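PDB 4BJA: protein GLB-12 from Caenorhabditis elegans, which binds heme as a redox-signalling globin essential for reproduction in the worm, and may bind oxygen as its family generally does. Local coordinates for residues 26-31 / 115-120; 56-61 / 150-155; 64-69 / 142-147. The protein carries 1 engineered substitution. All blocks are in the same frame, centred on the assembly; numbering follows the deposited sequence.

Contact 1: residues 26-31 / 115-120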
loop_
_atom_site.group_PDB
_atom_site.type_symbol
_atom_site.label_atom_id
_atom_site.label_comp_id
_atom_site.label_asym_id
_atom_site.label_seq_id
_atom_site.Cartn_x
_atom_site.Cartn_y
_atom_site.Cartn_z
ATOM N N ASN A 26 -0.491 -5.790 5.144
ATOM C CA ASN A 26 -1.814 -5.512 4.495
ATOM C C ASN A 26 -2.173 -4.023 4.667
ATOM O O ASN A 26 -2.321 -3.573 5.778
ATOM C CB ASN A 26 -2.824 -6.367 5.287
ATOM C CG ASN A 26 -4.222 -6.299 4.776
ATOM O OD1 ASN A 26 -4.668 -5.301 4.176
ATOM N ND2 ASN A 26 -4.971 -7.353 5.061
ATOM N N PRO A 27 -2.338 -3.257 3.572
ATOM C CA PRO A 27 -2.508 -1.806 3.746
ATOM C C PRO A 27 -3.853 -1.464 4.346
ATOM O O PRO A 27 -4.008 -0.394 4.884
ATOM C CB PRO A 27 -2.374 -1.244 2.324
ATOM C CG PRO A 27 -2.802 -2.408 1.437
ATOM C CD PRO A 27 -2.232 -3.644 2.161
ATOM N N PHE A 28 -4.817 -2.384 4.275
ATOM C CA PHE A 28 -6.096 -2.129 4.901
ATOM C C PHE A 28 -5.978 -2.226 6.408
ATOM O O PHE A 28 -6.808 -1.695 7.141
ATOM C CB PHE A 28 -7.184 -3.090 4.368
ATOM C CG PHE A 28 -7.520 -2.851 2.955
ATOM C CD1 PHE A 28 -8.358 -1.787 2.633
ATOM C CD2 PHE A 28 -6.964 -3.627 1.939
ATOM C CE1 PHE A 28 -8.646 -1.517 1.288
ATOM C CE2 PHE A 28 -7.241 -3.372 0.595
ATOM C CZ PHE A 28 -8.101 -2.295 0.282
ATOM N N ASP A 29 -4.971 -2.942 6.889
ATOM C CA ASP A 29 -4.742 -2.915 8.320
ATOM C C ASP A 29 -3.887 -1.737 8.714
ATOM O O ASP A 29 -3.996 -1.277 9.839
ATOM C CB ASP A 29 -4.131 -4.249 8.785
ATOM C CG ASP A 29 -4.082 -4.362 10.316
ATOM O OD1 ASP A 29 -4.922 -3.757 11.026
ATOM O OD2 ASP A 29 -3.159 -5.041 10.815
ATOM N N LEU A 30 -3.026 -1.253 7.821
ATOM C CA LEU A 30 -2.139 -0.129 8.142
ATOM C C LEU A 30 -2.777 1.253 8.025
ATOM O O LEU A 30 -2.536 2.143 8.856
ATOM C CB LEU A 30 -0.888 -0.201 7.261
ATOM C CG LEU A 30 -0.124 -1.526 7.365
ATOM C CD1 LEU A 30 1.091 -1.441 6.454
ATOM C CD2 LEU A 30 0.283 -1.864 8.810
ATOM N N ALA A 31 -3.632 1.413 7.021
ATOM C CA ALA A 31 -4.290 2.708 6.757
ATOM C C ALA A 31 -5.540 2.901 7.583
ATOM O O ALA A 31 -6.008 4.052 7.750
ATOM C CB ALA A 31 -4.608 2.823 5.253
ATOM N N GLY A 115 -9.171 -11.629 3.893
ATOM C CA GLY A 115 -10.127 -11.781 2.790
ATOM C C GLY A 115 -10.382 -10.449 2.092
ATOM O O GLY A 115 -10.577 -10.411 0.899
ATOM N N ALA A 116 -10.339 -9.357 2.837
ATOM C CA ALA A 116 -10.574 -8.018 2.237
ATOM C C ALA A 116 -9.444 -7.713 1.263
ATOM O O ALA A 116 -9.684 -7.331 0.097
ATOM C CB ALA A 116 -10.641 -6.975 3.296
ATOM N N TRP A 117 -8.201 -7.876 1.711
ATOM C CA TRP A 117 -7.067 -7.612 0.816
ATOM C C TRP A 117 -7.063 -8.557 -0.376
ATOM O O TRP A 117 -6.826 -8.152 -1.539
ATOM C CB TRP A 117 -5.770 -7.674 1.653
ATOM C CG TRP A 117 -4.560 -7.137 0.981
ATOM C CD1 TRP A 117 -4.482 -6.197 -0.053
ATOM C CD2 TRP A 117 -3.222 -7.448 1.340
ATOM N NE1 TRP A 117 -3.151 -5.947 -0.344
ATOM C CE2 TRP A 117 -2.365 -6.714 0.486
ATOM C CE3 TRP A 117 -2.660 -8.301 2.306
ATOM C CZ2 TRP A 117 -0.963 -6.785 0.583
ATOM C CZ3 TRP A 117 -1.249 -8.376 2.392
ATOM C CH2 TRP A 117 -0.433 -7.620 1.534
ATOM N N GLN A 118 -7.332 -9.841 -0.112
ATOM C CA GLN A 118 -7.359 -10.819 -1.201
ATOM C C GLN A 118 -8.417 -10.462 -2.270
ATOM O O GLN A 118 -8.163 -10.618 -3.470
ATOM C CB GLN A 118 -7.676 -12.217 -0.686
ATOM C CG GLN A 118 -6.481 -12.876 0.061
ATOM C CD GLN A 118 -6.910 -14.169 0.757
ATOM O OE1 GLN A 118 -8.098 -14.394 1.001
ATOM N NE2 GLN A 118 -5.951 -15.009 1.081
ATOM N N LEU A 119 -9.589 -10.043 -1.812
ATOM C CA LEU A 119 -10.699 -9.625 -2.712
ATOM C C LEU A 119 -10.229 -8.492 -3.615
ATOM O O LEU A 119 -10.423 -8.530 -4.848
ATOM C CB LEU A 119 -11.935 -9.222 -1.900
ATOM C CG LEU A 119 -13.091 -8.607 -2.748
ATOM C CD1 LEU A 119 -13.628 -9.587 -3.792
ATOM C CD2 LEU A 119 -14.227 -8.141 -1.860
ATOM N N VAL A 120 -9.577 -7.512 -3.025
ATOM C CA VAL A 120 -9.186 -6.339 -3.846
ATOM C C VAL A 120 -8.113 -6.723 -4.870
ATOM O O VAL A 120 -8.212 -6.380 -6.049
ATOM C CB VAL A 120 -8.724 -5.183 -2.956
ATOM C CG1 VAL A 120 -8.215 -4.023 -3.817
ATOM C CG2 VAL A 120 -9.833 -4.737 -1.998
#
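Trp117, Phe28 and Asn26 give this contact most of its buried surface, and the indole is the plate on which the chain before and at the start of the short helix 27-30 rests. Two C-H groups lie over the same indole face: Asn26 CA stands 3.7 Å from the centroid of the six-membered ring of Trp117, and Pro27 CD stands 3.7 Å from the centroid of its five-membered ring. Both are CH-pi contacts, and a proline suits the place because its stiff ring presents CD to the indole while opening a helix. Asn26 is the N-cap. Its CG lies anti to the backbone N (chi1 -177°), which lets the amide run alongside Trp117, 28° from the ring plane, with Asn26 ND2 3.5 Å from Trp117 CB. The same turn brings Asn26 OD1 within 2.9 Å of Phe28 N, a capping bond. Phe28 then reaches past the indole: its CE2 is 4.0 Å from Trp117 CD1, which sits at the phenyl edge, and its CZ is 3.8 Å from Val120 CG2. Trp117 thus offers a broad apolar face, while its one polar atom, NE1, is satisfied by Gln202 OE1. This is plain packing within the globin fold, an N-capped turn set against the helix that leads to the heme ligand His127. Helix 113-126 turns Trp117 to that turn and packs on helix 87-108 through Val120, on Leu103; helix 185-214 closes the group through Gln202, which touches Pro27 and Val120, and Thr198, which packs on Phe28.

Contact 2: residues 56-61 / 150-155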
loop_
_atom_site.group_PDB
_atom_site.type_symbol
_atom_site.label_atom_id
_atom_site.label_comp_id
_atom_site.label_asym_id
_atom_site.label_seq_id
_atom_site.Cartn_x
_atom_site.Cartn_y
_atom_site.Cartn_z
ATOM N N LEU A 56 -26.210 5.577 -9.959
ATOM C CA LEU A 56 -26.238 7.029 -10.318
ATOM C C LEU A 56 -24.816 7.523 -10.559
ATOM O O LEU A 56 -24.557 8.328 -11.461
ATOM C CB LEU A 56 -26.836 7.827 -9.173
ATOM C CG LEU A 56 -28.354 7.628 -9.067
ATOM C CD1 LEU A 56 -28.906 8.465 -7.940
ATOM C CD2 LEU A 56 -29.012 8.011 -10.399
ATOM N N ILE A 57 -23.889 7.051 -9.719
ATOM C CA ILE A 57 -22.501 7.463 -9.860
ATOM C C ILE A 57 -21.879 6.883 -11.151
ATOM O O ILE A 57 -21.168 7.585 -11.867
ATOM C CB ILE A 57 -21.674 7.167 -8.575
ATOM C CG1 ILE A 57 -22.232 8.009 -7.413
ATOM C CG2 ILE A 57 -20.120 7.450 -8.817
ATOM C CD1 ILE A 57 -21.716 7.665 -6.035
ATOM N N PHE A 58 -22.140 5.610 -11.476
ATOM C CA PHE A 58 -21.673 5.075 -12.728
ATOM C C PHE A 58 -22.310 5.797 -13.922
ATOM O O PHE A 58 -21.654 5.960 -14.939
ATOM C CB PHE A 58 -21.873 3.544 -12.820
ATOM C CG PHE A 58 -20.672 2.812 -12.348
ATOM C CD1 PHE A 58 -19.538 2.741 -13.151
ATOM C CD2 PHE A 58 -20.651 2.273 -11.051
ATOM C CE1 PHE A 58 -18.369 2.035 -12.706
ATOM C CE2 PHE A 58 -19.486 1.593 -10.602
ATOM C CZ PHE A 58 -18.378 1.479 -11.414
ATOM N N LEU A 59 -23.564 6.216 -13.790
ATOM C CA LEU A 59 -24.168 7.000 -14.897
ATOM C C LEU A 59 -23.377 8.305 -15.077
ATOM O O LEU A 59 -22.992 8.649 -16.193
ATOM C CB LEU A 59 -25.643 7.277 -14.652
ATOM C CG LEU A 59 -26.582 6.073 -14.830
ATOM C CD1 LEU A 59 -27.986 6.407 -14.337
ATOM C CD2 LEU A 59 -26.626 5.591 -16.279
ATOM N N ASP A 60 -23.066 9.002 -13.985
ATOM C CA ASP A 60 -22.175 10.182 -14.120
ATOM C C ASP A 60 -20.798 9.858 -14.721
ATOM O O ASP A 60 -20.303 10.563 -15.565
ATOM C CB ASP A 60 -21.967 10.841 -12.760
ATOM C CG ASP A 60 -23.203 11.529 -12.249
ATOM O OD1 ASP A 60 -24.211 11.618 -12.977
ATOM O OD2 ASP A 60 -23.165 12.001 -11.079
ATOM N N ILE A 61 -20.161 8.771 -14.284
ATOM C CA ILE A 61 -18.874 8.403 -14.829
ATOM C C ILE A 61 -18.890 8.250 -16.361
ATOM O O ILE A 61 -18.040 8.828 -17.067
ATOM C CB ILE A 61 -18.392 7.071 -14.216
ATOM C CG1 ILE A 61 -17.984 7.327 -12.741
ATOM C CG2 ILE A 61 -17.194 6.515 -15.016
ATOM C CD1 ILE A 61 -17.772 6.009 -11.936
ATOM N N ASN A 150 -12.259 7.955 -8.060
ATOM C CA ASN A 150 -12.293 9.392 -7.739
ATOM C C ASN A 150 -13.699 9.989 -7.849
ATOM O O ASN A 150 -14.048 10.902 -7.083
ATOM C CB ASN A 150 -11.327 10.154 -8.638
ATOM C CG ASN A 150 -9.938 10.081 -8.151
ATOM O OD1 ASN A 150 -9.695 9.586 -7.042
ATOM N ND2 ASN A 150 -9.000 10.626 -8.921
ATOM N N VAL A 151 -14.516 9.480 -8.786
ATOM C CA VAL A 151 -15.894 9.977 -8.850
ATOM C C VAL A 151 -16.661 9.526 -7.616
ATOM O O VAL A 151 -17.481 10.291 -7.069
ATOM C CB VAL A 151 -16.592 9.626 -10.186
ATOM C CG1 VAL A 151 -18.045 10.265 -10.223
ATOM C CG2 VAL A 151 -15.737 10.134 -11.368
ATOM N N PHE A 152 -16.387 8.285 -7.152
ATOM C CA PHE A 152 -16.946 7.882 -5.882
ATOM C C PHE A 152 -16.507 8.756 -4.713
ATOM O O PHE A 152 -17.319 9.095 -3.861
ATOM C CB PHE A 152 -16.676 6.399 -5.634
ATOM C CG PHE A 152 -17.625 5.531 -6.393
ATOM C CD1 PHE A 152 -18.878 5.176 -5.819
ATOM C CD2 PHE A 152 -17.307 5.133 -7.691
ATOM C CE1 PHE A 152 -19.782 4.394 -6.549
ATOM C CE2 PHE A 152 -18.214 4.349 -8.459
ATOM C CZ PHE A 152 -19.452 3.987 -7.874
ATOM N N ILE A 153 -15.233 9.118 -4.676
ATOM C CA ILE A 153 -14.758 10.019 -3.617
ATOM C C ILE A 153 -15.553 11.342 -3.630
ATOM O O ILE A 153 -15.968 11.864 -2.561
ATOM C CB ILE A 153 -13.250 10.255 -3.770
ATOM C CG1 ILE A 153 -12.491 8.964 -3.371
ATOM C CG2 ILE A 153 -12.791 11.427 -2.867
ATOM C CD1 ILE A 153 -11.021 8.948 -3.726
ATOM N N GLU A 154 -15.785 11.890 -4.821
ATOM C CA GLU A 154 -16.492 13.173 -4.909
ATOM C C GLU A 154 -18.004 13.071 -4.647
ATOM O O GLU A 154 -18.604 13.975 -4.096
ATOM C CB GLU A 154 -16.261 13.752 -6.339
ATOM C CG GLU A 154 -14.816 14.111 -6.625
ATOM C CD GLU A 154 -14.125 14.921 -5.456
ATOM O OE1 GLU A 154 -14.568 16.045 -5.091
ATOM O OE2 GLU A 154 -13.123 14.423 -4.896
ATOM N N ARG A 155 -18.616 11.959 -5.075
ATOM C CA ARG A 155 -20.074 11.796 -5.087
ATOM C C ARG A 155 -20.630 10.905 -3.970
ATOM O O ARG A 155 -21.680 11.195 -3.406
ATOM C CB ARG A 155 -20.511 11.225 -6.443
ATOM C CG ARG A 155 -20.162 12.098 -7.654
ATOM C CD ARG A 155 -21.237 13.152 -7.899
ATOM N NE ARG A 155 -22.396 12.592 -8.597
ATOM C CZ ARG A 155 -23.660 12.710 -8.193
ATOM N NH1 ARG A 155 -23.957 13.382 -7.088
ATOM N NH2 ARG A 155 -24.632 12.161 -8.907
#
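Ile57 meets Phe152 and Arg155 from CB to tip. Its CB approaches Phe152 CE1 and CZ. There it forks: with CG2 trans to the backbone N and CG1 beside it (chi1 -64°), the two branches take different partners. Ile57 CG2 stands 3.5 Å from the Phe152 ring centroid, 8° off the ring normal, a CH-pi contact over the middle of the face, and also touches Val151 CG1 at 3.8 Å. Ile57 CG1 lies 3.8 Å from Arg155 CB, and CD1 at the tip settles between Arg155 CB and Phe152 CD1. A beta-branched residue suits a site with two partners to fill. Phe152 turns its edge to the face of Phe58 in an offset edge-to-face pair, with centroids 5.5 Å apart, while Ile61 CG1 packs 3.7 Å from Val151 CB. Outside this apolar seam, Arg155 in one of its two conformers can grip Asp60 side-on, NE and NH2 both donating to Asp60 OD2 at 2.7 and 2.6 Å, so the pairing may not be permanent. Asp60 OD1 has its own partner in Arg80. The segments 56-61 and 150-155, on helix 50-65 and helix 144-160, run at 123° between their N-to-C directions, in the B/G helix pairing of the globin fold. Behind the seam, helix 87-108 supplies Phe96, which stacks on Phe152 and meets Phe58, and also axial His92, whose ring meets that of Phe58 at a steep angle.

Contact 3: residues 64-69 / 142-147. With HEM (protoporphyrin IX containing Fe), chain B.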
loop_
_atom_site.group_PDB
_atom_site.type_symbol
_atom_site.label_atom_id
_atom_site.label_comp_id
_atom_site.label_asym_id
_atom_site.label_seq_id
_atom_site.Cartn_x
_atom_site.Cartn_y
_atom_site.Cartn_z
ATOM N N ASP A 64 -20.648 11.773 -18.116
ATOM C CA ASP A 64 -20.106 13.119 -17.885
ATOM C C ASP A 64 -18.600 13.155 -17.755
ATOM O O ASP A 64 -17.961 14.119 -18.125
ATOM C CB ASP A 64 -20.764 13.758 -16.640
ATOM C CG ASP A 64 -22.272 13.743 -16.703
ATOM O OD1 ASP A 64 -22.855 14.161 -17.726
ATOM O OD2 ASP A 64 -22.897 13.378 -15.694
ATOM N N ILE A 65 -17.997 12.095 -17.218
ATOM C CA ILE A 65 -16.614 12.214 -16.819
ATOM C C ILE A 65 -15.690 11.493 -17.757
ATOM O O ILE A 65 -14.700 12.064 -18.209
ATOM C CB ILE A 65 -16.410 11.689 -15.352
ATOM C CG1 ILE A 65 -17.398 12.353 -14.375
ATOM C CG2 ILE A 65 -14.947 11.884 -14.947
ATOM C CD1 ILE A 65 -17.218 13.875 -14.200
ATOM N N GLU A 66 -15.974 10.224 -18.066
ATOM C CA GLU A 66 -15.078 9.437 -18.886
ATOM C C GLU A 66 -15.924 8.701 -19.935
ATOM O O GLU A 66 -16.203 7.508 -19.815
ATOM C CB GLU A 66 -14.282 8.449 -17.971
ATOM C CG GLU A 66 -13.091 7.769 -18.619
ATOM C CD GLU A 66 -11.940 8.707 -18.951
ATOM O OE1 GLU A 66 -11.658 9.644 -18.158
ATOM O OE2 GLU A 66 -11.334 8.505 -20.025
ATOM N N PRO A 67 -16.361 9.428 -20.968
ATOM C CA PRO A 67 -17.263 8.812 -21.944
ATOM C C PRO A 67 -16.648 7.711 -22.810
ATOM O O PRO A 67 -17.419 6.949 -23.426
ATOM C CB PRO A 67 -17.777 10.011 -22.772
ATOM C CG PRO A 67 -16.663 11.057 -22.577
ATOM C CD PRO A 67 -16.214 10.880 -21.172
ATOM N N ASP A 68 -15.311 7.600 -22.852
ATOM C CA ASP A 68 -14.642 6.438 -23.464
ATOM C C ASP A 68 -15.168 5.102 -22.907
ATOM O O ASP A 68 -15.124 4.062 -23.595
ATOM C CB ASP A 68 -13.124 6.467 -23.240
ATOM C CG ASP A 68 -12.362 7.120 -24.374
ATOM O OD1 ASP A 68 -12.996 7.594 -25.338
ATOM O OD2 ASP A 68 -11.099 7.155 -24.305
ATOM N N LEU A 69 -15.677 5.140 -21.671
ATOM C CA LEU A 69 -16.180 3.930 -21.002
ATOM C C LEU A 69 -17.546 3.485 -21.490
ATOM O O LEU A 69 -17.978 2.376 -21.213
ATOM C CB LEU A 69 -16.174 4.082 -19.461
ATOM C CG LEU A 69 -14.749 4.212 -18.894
ATOM C CD1 LEU A 69 -14.828 4.402 -17.366
ATOM C CD2 LEU A 69 -13.841 3.000 -19.248
ATOM N N LYS A 142 -3.636 7.531 -18.075
ATOM C CA LYS A 142 -4.922 7.334 -17.412
ATOM C C LYS A 142 -4.902 6.069 -16.588
ATOM O O LYS A 142 -4.691 4.976 -17.108
ATOM C CB LYS A 142 -6.096 7.272 -18.395
ATOM C CG LYS A 142 -6.507 8.680 -18.961
ATOM C CD LYS A 142 -7.713 8.543 -19.893
ATOM C CE LYS A 142 -8.524 9.850 -19.998
ATOM N NZ LYS A 142 -7.679 11.005 -20.363
ATOM N N ASN A 143 -5.187 6.233 -15.309
ATOM C CA ASN A 143 -5.452 5.066 -14.457
ATOM C C ASN A 143 -6.970 4.970 -14.268
ATOM O O ASN A 143 -7.542 5.774 -13.563
ATOM C CB ASN A 143 -4.733 5.270 -13.110
ATOM C CG ASN A 143 -4.997 4.156 -12.140
ATOM O OD1 ASN A 143 -6.000 3.450 -12.242
ATOM N ND2 ASN A 143 -4.063 3.960 -11.202
ATOM N N TYR A 144 -7.619 4.020 -14.938
ATOM C CA TYR A 144 -9.082 3.950 -14.953
ATOM C C TYR A 144 -9.659 3.539 -13.601
ATOM O O TYR A 144 -10.779 3.891 -13.299
ATOM C CB TYR A 144 -9.594 3.025 -16.101
ATOM C CG TYR A 144 -9.300 3.620 -17.458
ATOM C CD1 TYR A 144 -10.177 4.533 -18.036
ATOM C CD2 TYR A 144 -8.123 3.295 -18.126
ATOM C CE1 TYR A 144 -9.894 5.080 -19.283
ATOM C CE2 TYR A 144 -7.828 3.858 -19.362
ATOM C CZ TYR A 144 -8.709 4.741 -19.911
ATOM O OH TYR A 144 -8.406 5.284 -21.144
ATOM N N PHE A 145 -8.906 2.808 -12.766
ATOM C CA PHE A 145 -9.410 2.523 -11.442
ATOM C C PHE A 145 -9.464 3.797 -10.634
ATOM O O PHE A 145 -10.428 4.039 -9.885
ATOM C CB PHE A 145 -8.487 1.516 -10.737
ATOM C CG PHE A 145 -8.334 0.227 -11.492
ATOM C CD1 PHE A 145 -9.478 -0.473 -11.921
ATOM C CD2 PHE A 145 -7.061 -0.228 -11.859
ATOM C CE1 PHE A 145 -9.319 -1.676 -12.643
ATOM C CE2 PHE A 145 -6.911 -1.401 -12.579
ATOM C CZ PHE A 145 -8.041 -2.119 -12.972
ATOM N N GLU A 146 -8.429 4.633 -10.804
ATOM C CA GLU A 146 -8.405 5.904 -10.146
ATOM C C GLU A 146 -9.537 6.845 -10.670
ATOM O O GLU A 146 -10.233 7.494 -9.890
ATOM C CB GLU A 146 -7.024 6.528 -10.339
ATOM C CG GLU A 146 -6.886 7.864 -9.666
ATOM C CD GLU A 146 -5.522 8.436 -9.940
ATOM O OE1 GLU A 146 -5.317 8.950 -11.053
ATOM O OE2 GLU A 146 -4.632 8.344 -9.067
ATOM N N ILE A 147 -9.755 6.851 -11.982
ATOM C CA ILE A 147 -10.773 7.717 -12.567
ATOM C C ILE A 147 -12.156 7.341 -11.972
ATOM O O ILE A 147 -12.933 8.198 -11.534
ATOM C CB ILE A 147 -10.768 7.561 -14.101
ATOM C CG1 ILE A 147 -9.527 8.263 -14.686
ATOM C CG2 ILE A 147 -12.109 8.130 -14.712
ATOM C CD1 ILE A 147 -9.161 7.932 -16.108
HETATM C CHA HEM B . -15.907 -6.880 -13.807
HETATM C CHB HEM B . -15.272 -4.202 -9.822
HETATM C CHC HEM B . -13.278 -0.722 -12.473
HETATM C CHD HEM B . -14.633 -3.034 -16.475
HETATM C C1A HEM B . -15.849 -6.473 -12.518
HETATM C C2A HEM B . -16.185 -7.287 -11.364
HETATM C C3A HEM B . -16.000 -6.516 -10.278
HETATM C C4A HEM B . -15.558 -5.209 -10.713
HETATM C CMA HEM B . -16.225 -6.874 -8.784
HETATM C CAA HEM B . -16.642 -8.782 -11.435
HETATM C CBA HEM B . -15.646 -9.704 -10.716
HETATM C CGA HEM B . -14.365 -9.593 -11.414
HETATM O O1A HEM B . -14.357 -9.695 -12.673
HETATM O O2A HEM B . -13.366 -9.351 -10.685
HETATM C C1B HEM B . -14.623 -3.073 -10.225
HETATM C C2B HEM B . -14.050 -2.080 -9.323
HETATM C C3B HEM B . -13.503 -1.144 -10.046
HETATM C C4B HEM B . -13.712 -1.478 -11.432
HETATM C CMB HEM B . -14.076 -2.164 -7.788
HETATM C CAB HEM B . -12.746 0.080 -9.463
HETATM C CBB HEM B . -12.601 1.155 -10.198
HETATM C C1C HEM B . -13.456 -1.049 -13.775
HETATM C C2C HEM B . -13.042 -0.245 -14.897
HETATM C C3C HEM B . -13.401 -0.878 -16.000
HETATM C C4C HEM B . -14.093 -2.092 -15.627
HETATM C CMC HEM B . -12.274 1.093 -14.784
HETATM C CAC HEM B . -13.143 -0.354 -17.432
HETATM C CBC HEM B . -13.069 -1.252 -18.398
HETATM C C1D HEM B . -15.162 -4.223 -16.120
HETATM C C2D HEM B . -15.851 -5.110 -17.009
HETATM C C3D HEM B . -16.234 -6.296 -16.183
HETATM C C4D HEM B . -15.739 -6.023 -14.863
HETATM C CMD HEM B . -16.156 -4.925 -18.513
HETATM C CAD HEM B . -17.027 -7.534 -16.644
HETATM C CBD HEM B . -18.468 -7.337 -16.147
HETATM C CGD HEM B . -19.246 -6.216 -16.832
HETATM O O1D HEM B . -18.926 -5.802 -17.967
HETATM O O2D HEM B . -20.220 -5.752 -16.226
HETATM N NA HEM B . -15.478 -5.191 -12.093
HETATM N NB HEM B . -14.403 -2.680 -11.542
HETATM N NC HEM B . -14.095 -2.166 -14.270
HETATM N ND HEM B . -15.124 -4.792 -14.842
HETATM FE FE HEM B . -14.802 -3.724 -13.187
HETATM O O HOH W 1 -10.289 7.301 -21.839
#
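Glu66 and Tyr144 face each other across a single water that also takes in Asp68, so two carboxylates and a phenol share one molecule. The water donates to Glu66 OE2 and to Asp68 OD2, the latter at 2.6 Å, and accepts from Tyr144 OH at 2.8 Å; its distance to Glu66 OE2 is too short to trust. It lies at the Tyr144 ring edge, in plane. Glu66 gets there by a bend at chi2 (68°), which folds its carboxylate over Ile147: Glu66 OE1 is 3.7 Å from Ile147 CD1, and Glu66 CB 3.9 Å from Ile147 CG2. Lys142 comes from the opposite direction, its CE 3.1 Å from Glu66 OE2. A bend at chi4 turns NZ aside, leaving it 4.4 Å from that oxygen, too far for a salt bridge. Were Glu66 replaced by an alanine, the water would probably lose one acceptor, Lys142 its nearer negative charge, and a gap would open at Ile147 CD1. A type I turn after helix 50-65, Glu66 to Leu69, here meets the start of helix 144-160; Leu69, Tyr144 and Phe145 line the heme pocket. Leu69 CD2 packs loosely on Tyr144 CD1 and comes 3.9 Å from HEM CAC, whereas Phe145 lays its ring edge at HEM CHC; apolar residues suit this side because they face the porphyrin's hydrocarbon rim. The chemistry is thus greasy at the heme and ionic beyond it. With two acidic groups around one water, ionisation is likely to be somewhat costly, and the positive charge of Lys142 would partly offset that.

Along the chain the order is 26-31, 56-61, 64-69, 115-120, 142-147, 150-155, so contact 1 interleaves with contacts 2 and 3, while contact 3 lies wholly between the two segments of contact 2. Contacts 2 and 3 are neighbours, with centres about 10 Å apart; both draw on helix 50-65 and helix 144-160, and Ile61 of one packs on Leu69 of the other. Contact 1 lies across the chain's centre, about 23 and 24 Å from them between centres, and joins helix 27-30 to helix 113-126. The heme sits among them in this all-helical globin: Phe58 lies near axial His92, the Val120 side chain comes within about 7 Å of the heme, and contact 3 lines the pocket.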